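Local coordinates for malonyl acyl carrier protein transacylase (Streptococcus pneumoniae, PDB 3IM8) that probably transfers the malonyl group from malonyl-CoA to the holo acyl carrier protein, supplying malonyl units for fatty acid synthesis, at residues 225-230 with 259-264; 92-97 with 245-250. One frame throughout, in Å; residues are numbered along the deposited sequence.

The loop 225-230 joins the two contacts: in interaction 1 its Val227 meets helix 254-263, and a few residues on it reaches the side chains of interaction 2. The backbone N of Asn229 comes 2.7 Å from Glu93 OE1, a probable hydrogen bond, and Thr230 OG1 lies 3.3 Å from Gln247 CA. The centres of the two contacts are about 14 Å apart. Interaction 2 borders the predicted active site, with the Gln247 side chain about 5 Å from the side chains of both Ser90 and His199. Interaction 1 is apolar packing away from those residues, at the edge of the parallel sheet whose outer strand, 85-88, leads toward Ser90.

Interaction 1. Residues 225-230 with 259-264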
loop_
_atom_site.group_PDB
_atom_site.type_symbol
_atom_site.label_atom_id
_atom_site.label_comp_id
_atom_site.label_asym_id
_atom_site.label_seq_id
_atom_site.Cartn_x
_atom_site.Cartn_y
_atom_site.Cartn_z
ATOM N N PRO A 225 11.251 -11.915 6.358
ATOM C CA PRO A 225 11.737 -10.995 5.364
ATOM C C PRO A 225 10.573 -10.177 4.788
ATOM O O PRO A 225 9.474 -10.722 4.583
ATOM C CB PRO A 225 12.361 -11.891 4.289
ATOM C CG PRO A 225 12.585 -13.271 4.986
ATOM C CD PRO A 225 11.500 -13.333 6.029
ATOM N N LEU A 226 10.827 -8.886 4.575
ATOM C CA LEU A 226 9.877 -7.932 3.949
ATOM C C LEU A 226 10.504 -7.382 2.664
ATOM O O LEU A 226 11.643 -6.947 2.683
ATOM C CB LEU A 226 9.551 -6.789 4.909
ATOM C CG LEU A 226 8.661 -5.643 4.363
ATOM C CD1 LEU A 226 7.888 -5.046 5.472
ATOM C CD2 LEU A 226 9.464 -4.511 3.724
ATOM N N VAL A 227 9.775 -7.435 1.542
ATOM C CA VAL A 227 10.212 -6.852 0.272
ATOM C C VAL A 227 9.702 -5.413 0.172
ATOM O O VAL A 227 8.490 -5.172 0.101
ATOM C CB VAL A 227 9.756 -7.723 -0.917
ATOM C CG1 VAL A 227 10.244 -7.156 -2.224
ATOM C CG2 VAL A 227 10.285 -9.165 -0.745
ATOM N N GLY A 228 10.614 -4.438 0.202
ATOM C CA GLY A 228 10.193 -3.038 0.220
ATOM C C GLY A 228 9.746 -2.481 -1.114
ATOM O O GLY A 228 10.222 -2.879 -2.169
ATOM N N ASN A 229 8.827 -1.525 -1.063
ATOM C CA ASN A 229 8.248 -0.885 -2.248
ATOM C C ASN A 229 9.273 -0.138 -3.104
ATOM O O ASN A 229 9.236 -0.166 -4.354
ATOM C CB ASN A 229 7.172 0.121 -1.782
ATOM C CG ASN A 229 5.851 -0.544 -1.359
ATOM O OD1 ASN A 229 5.598 -1.773 -1.545
ATOM N ND2 ASN A 229 4.994 0.269 -0.820
ATOM N N THR A 230 10.188 0.536 -2.409
ATOM C CA THR A 230 11.079 1.516 -3.048
ATOM C C THR A 230 12.168 0.805 -3.855
ATOM O O THR A 230 12.303 1.042 -5.089
ATOM C CB THR A 230 11.654 2.517 -2.005
ATOM O OG1 THR A 230 10.580 3.075 -1.249
ATOM C CG2 THR A 230 12.448 3.599 -2.679
ATOM N N GLY A 259 8.321 -10.494 -8.197
ATOM C CA GLY A 259 9.473 -11.259 -8.764
ATOM C C GLY A 259 10.567 -11.680 -7.774
ATOM O O GLY A 259 11.050 -12.796 -7.837
ATOM N N VAL A 260 10.964 -10.788 -6.857
ATOM C CA VAL A 260 11.787 -11.152 -5.715
ATOM C C VAL A 260 11.160 -12.272 -4.848
ATOM O O VAL A 260 11.879 -13.207 -4.419
ATOM C CB VAL A 260 12.134 -9.906 -4.821
ATOM C CG1 VAL A 260 12.722 -10.318 -3.459
ATOM C CG2 VAL A 260 13.105 -8.951 -5.564
ATOM N N MET A 261 9.856 -12.191 -4.555
ATOM C CA MET A 261 9.239 -13.278 -3.806
ATOM C C MET A 261 9.216 -14.616 -4.610
ATOM O O MET A 261 9.511 -15.656 -4.065
ATOM C CB MET A 261 7.828 -12.902 -3.295
ATOM C CG MET A 261 7.807 -11.646 -2.472
ATOM S SD MET A 261 6.138 -11.118 -2.199
ATOM C CE MET A 261 6.199 -10.695 -0.496
ATOM N N GLN A 262 8.862 -14.588 -5.887
ATOM C CA GLN A 262 8.922 -15.819 -6.727
ATOM C C GLN A 262 10.335 -16.403 -6.797
ATOM O O GLN A 262 10.501 -17.607 -6.610
ATOM C CB GLN A 262 8.341 -15.593 -8.130
ATOM C CG GLN A 262 6.933 -15.068 -8.012
ATOM C CD GLN A 262 6.199 -15.137 -9.288
ATOM O OE1 GLN A 262 6.408 -14.316 -10.170
ATOM N NE2 GLN A 262 5.326 -16.145 -9.411
ATOM N N GLU A 263 11.344 -15.557 -6.993
ATOM C CA GLU A 263 12.743 -16.016 -6.827
ATOM C C GLU A 263 13.068 -16.564 -5.432
ATOM O O GLU A 263 13.867 -17.500 -5.335
ATOM C CB GLU A 263 13.758 -14.935 -7.202
ATOM C CG GLU A 263 13.959 -14.742 -8.691
ATOM C CD GLU A 263 14.735 -15.912 -9.372
ATOM O OE1 GLU A 263 14.222 -16.406 -10.402
ATOM O OE2 GLU A 263 15.820 -16.339 -8.881
ATOM N N ALA A 264 12.467 -16.029 -4.354
ATOM C CA ALA A 264 12.766 -16.573 -3.011
ATOM C C ALA A 264 12.048 -17.877 -2.832
ATOM O O ALA A 264 12.047 -18.457 -1.732
ATOM C CB ALA A 264 12.388 -15.601 -1.882
#
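Val227 and Val260 meet methyl to methyl, CG2 of Val227 lying 3.8 Å from CG1 of Val260, and the same Val227 CG2 sits 3.9 Å from Met261 CG. One methyl of the loop therefore serves two successive residues of helix 254-263. It gets there because CG2 stands beside the backbone N of Val227, anti to the carbonyl carbon, while CG1 takes the place opposite N (chi1 -178°). The two valines slide past each other in opposite directions rather than meeting head-on, and Val227 CG1 remains looser, 4.2 Å from Val260 CG1. Met261 comes in at a slant: its CB sets off to one side of the loop, and the end of the chain, bent about CG-SD (chi3 136°), comes nearer, with CE 4.4 Å from Val227 CG2.

No hydrogen bond joins the two segments; the backbone bonds that are made run within the helix or to neighbouring strands and loops. Pro225 and Val227 both make backbone hydrogen bonds with Val86, so the loop runs alongside the edge strand 85-88 of the parallel sheet. On the helix, Glu263 N reaches Gly259 O at 2.9 Å, before Ala264 leaves helical geometry.

Beyond this pair of segments the apolar packing continues. Met261 also lies on Ala5 and Leu7 of strand 4-8 and on Ala87, while Val227 touches Met85; Leu226 instead reaches Ser100, just past helix 92-99. The contact thus joins the helix lying over strands 4-8 and 85-88 to the loop beside that edge strand. Holding is by van der Waals contact and exclusion of water over a modest 125 Å², so nothing directional fixes the fit beyond the shapes of two branched valines and one bent methionine.

Interaction 2. Residues 92-97 with 245-250; sequences GEYSAL and TRQVKE
Glu93 and Tyr94, in the first turn of the helix after the probable nucleophile elbow (GxSxG, with Ser90 at its centre), receive the amide of Gln247 from the end of helix 240-247. The tight part is the Glu93 side: Gln247 NE2 lies 3.4 Å from Glu93 CB and 3.2 Å from Glu93 OE2. The carboxylate and amide planes lie 21° apart, but the N-H of NE2 does not point well enough at OE2 for a hydrogen bond. NE2 is instead spent on the backbone O of Ser90, and Gln247 OE1 accepts from Arg115 NH2, so both ends of the buried amide are held and its rotation is fixed. Glu93 has its own anchor, OE1 bonded to the backbone N of Asn229.

Tyr94 makes a lighter touch, CE1 standing 4.0 Å from Gln247 OE1, which lies at the ring edge near its plane; the ring itself packs on Leu111 and Val112 of helix 105-122. The backbone O of Gln247 is hydrogen-bonded to His199 ND1, consistent with this turn helping to orient the predicted catalytic histidine.

Away from that packed core, the side chains of Arg246 and Glu250, both partly exposed, never touch 92-97 and pair with each other instead. A single guanidinium nitrogen serves both carboxylate oxygens: Arg246 NH1 forms a salt bridge with Glu250 OE1 at 2.7 Å, and it hydrogen-bonds Glu250 OE2 from the syn side at 3.1 Å, with an N-H...O angle of 161°.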
loop_
_atom_site.group_PDB
_atom_site.type_symbol
_atom_site.label_atom_id
_atom_site.label_comp_id
_atom_site.label_asym_id
_atom_site.label_seq_id
_atom_site.Cartn_x
_atom_site.Cartn_y
_atom_site.Cartn_z
ATOM N N GLY A 92 0.239 -0.095 2.956
ATOM C CA GLY A 92 0.359 -1.539 3.304
ATOM C C GLY A 92 1.784 -2.009 3.674
ATOM O O GLY A 92 2.005 -3.122 4.183
ATOM N N GLU A 93 2.772 -1.186 3.407
ATOM C CA GLU A 93 4.147 -1.545 3.778
ATOM C C GLU A 93 4.289 -1.486 5.283
ATOM O O GLU A 93 5.114 -2.221 5.869
ATOM C CB GLU A 93 5.136 -0.565 3.124
ATOM C CG GLU A 93 6.586 -0.846 3.441
ATOM C CD GLU A 93 7.444 -0.530 2.252
ATOM O OE1 GLU A 93 7.454 -1.327 1.297
ATOM O OE2 GLU A 93 8.065 0.530 2.252
ATOM N N TYR A 94 3.508 -0.601 5.904
ATOM C CA TYR A 94 3.583 -0.417 7.366
ATOM C C TYR A 94 2.918 -1.566 8.075
ATOM O O TYR A 94 3.414 -2.067 9.090
ATOM C CB TYR A 94 2.968 0.912 7.819
ATOM C CG TYR A 94 3.804 2.114 7.510
ATOM C CD1 TYR A 94 3.905 2.592 6.206
ATOM C CD2 TYR A 94 4.522 2.756 8.512
ATOM C CE1 TYR A 94 4.687 3.731 5.919
ATOM C CE2 TYR A 94 5.301 3.903 8.236
ATOM C CZ TYR A 94 5.369 4.375 6.954
ATOM O OH TYR A 94 6.102 5.489 6.675
ATOM N N SER A 95 1.791 -1.998 7.523
ATOM C CA SER A 95 1.091 -3.220 8.009
ATOM C C SER A 95 2.029 -4.447 7.980
ATOM O O SER A 95 2.069 -5.214 8.930
ATOM C CB SER A 95 -0.158 -3.499 7.146
ATOM O OG SER A 95 -1.031 -2.379 7.098
ATOM N N ALA A 96 2.750 -4.585 6.851
ATOM C CA ALA A 96 3.789 -5.593 6.582
ATOM C C ALA A 96 4.982 -5.445 7.540
ATOM O O ALA A 96 5.533 -6.438 8.016
ATOM C CB ALA A 96 4.231 -5.415 5.232
ATOM N N LEU A 97 5.372 -4.206 7.848
ATOM C CA LEU A 97 6.404 -3.956 8.883
ATOM C C LEU A 97 5.980 -4.483 10.231
ATOM O O LEU A 97 6.801 -5.069 10.942
ATOM C CB LEU A 97 6.791 -2.470 8.997
ATOM C CG LEU A 97 7.762 -2.034 7.880
ATOM C CD1 LEU A 97 7.861 -0.486 7.841
ATOM C CD2 LEU A 97 9.164 -2.692 8.016
ATOM N N THR A 245 11.084 7.096 4.524
ATOM C CA THR A 245 11.259 8.463 4.124
ATOM C C THR A 245 11.149 8.651 2.621
ATOM O O THR A 245 10.390 9.481 2.192
ATOM C CB THR A 245 12.561 9.015 4.663
ATOM O OG1 THR A 245 12.412 9.153 6.070
ATOM C CG2 THR A 245 12.882 10.382 4.023
ATOM N N ARG A 246 11.881 7.864 1.830
ATOM C CA ARG A 246 11.826 7.952 0.348
ATOM C C ARG A 246 10.547 7.379 -0.260
ATOM O O ARG A 246 10.086 7.855 -1.298
ATOM C CB ARG A 246 13.056 7.324 -0.290
ATOM C CG ARG A 246 14.355 8.090 0.095
ATOM C CD ARG A 246 15.505 7.740 -0.824
ATOM N NE ARG A 246 15.910 6.352 -0.661
ATOM C CZ ARG A 246 15.937 5.431 -1.626
ATOM N NH1 ARG A 246 15.561 5.689 -2.864
ATOM N NH2 ARG A 246 16.350 4.218 -1.340
ATOM N N GLN A 247 9.991 6.350 0.381
ATOM C CA GLN A 247 8.816 5.669 -0.156
ATOM C C GLN A 247 7.684 6.612 -0.585
ATOM O O GLN A 247 7.067 6.360 -1.626
ATOM C CB GLN A 247 8.282 4.613 0.821
ATOM C CG GLN A 247 7.161 3.753 0.291
ATOM C CD GLN A 247 6.057 3.562 1.360
ATOM O OE1 GLN A 247 5.686 4.514 2.075
ATOM N NE2 GLN A 247 5.543 2.338 1.472
ATOM N N VAL A 248 7.423 7.666 0.195
ATOM C CA VAL A 248 6.296 8.611 -0.059
ATOM C C VAL A 248 6.534 9.492 -1.308
ATOM O O VAL A 248 5.600 9.982 -1.946
ATOM C CB VAL A 248 5.835 9.427 1.241
ATOM C CG1 VAL A 248 5.332 8.508 2.350
ATOM C CG2 VAL A 248 6.940 10.325 1.792
ATOM N N LYS A 249 7.800 9.616 -1.703
ATOM C CA LYS A 249 8.166 10.477 -2.824
ATOM C C LYS A 249 8.831 9.722 -3.977
ATOM O O LYS A 249 9.291 10.351 -4.914
ATOM C CB LYS A 249 9.065 11.643 -2.321
ATOM C CG LYS A 249 10.474 11.163 -1.874
ATOM C CD LYS A 249 11.407 12.298 -1.454
ATOM C CE LYS A 249 12.381 11.752 -0.441
ATOM N NZ LYS A 249 13.545 12.631 -0.358
ATOM N N GLU A 250 8.913 8.386 -3.915
ATOM C CA GLU A 250 9.491 7.571 -5.024
ATOM C C GLU A 250 8.522 6.470 -5.532
ATOM O O GLU A 250 7.557 6.128 -4.825
ATOM C CB GLU A 250 10.836 6.979 -4.581
ATOM C CG GLU A 250 11.882 8.052 -4.413
ATOM C CD GLU A 250 13.259 7.530 -4.093
ATOM O OE1 GLU A 250 13.631 6.423 -4.532
ATOM O OE2 GLU A 250 13.974 8.263 -3.406
#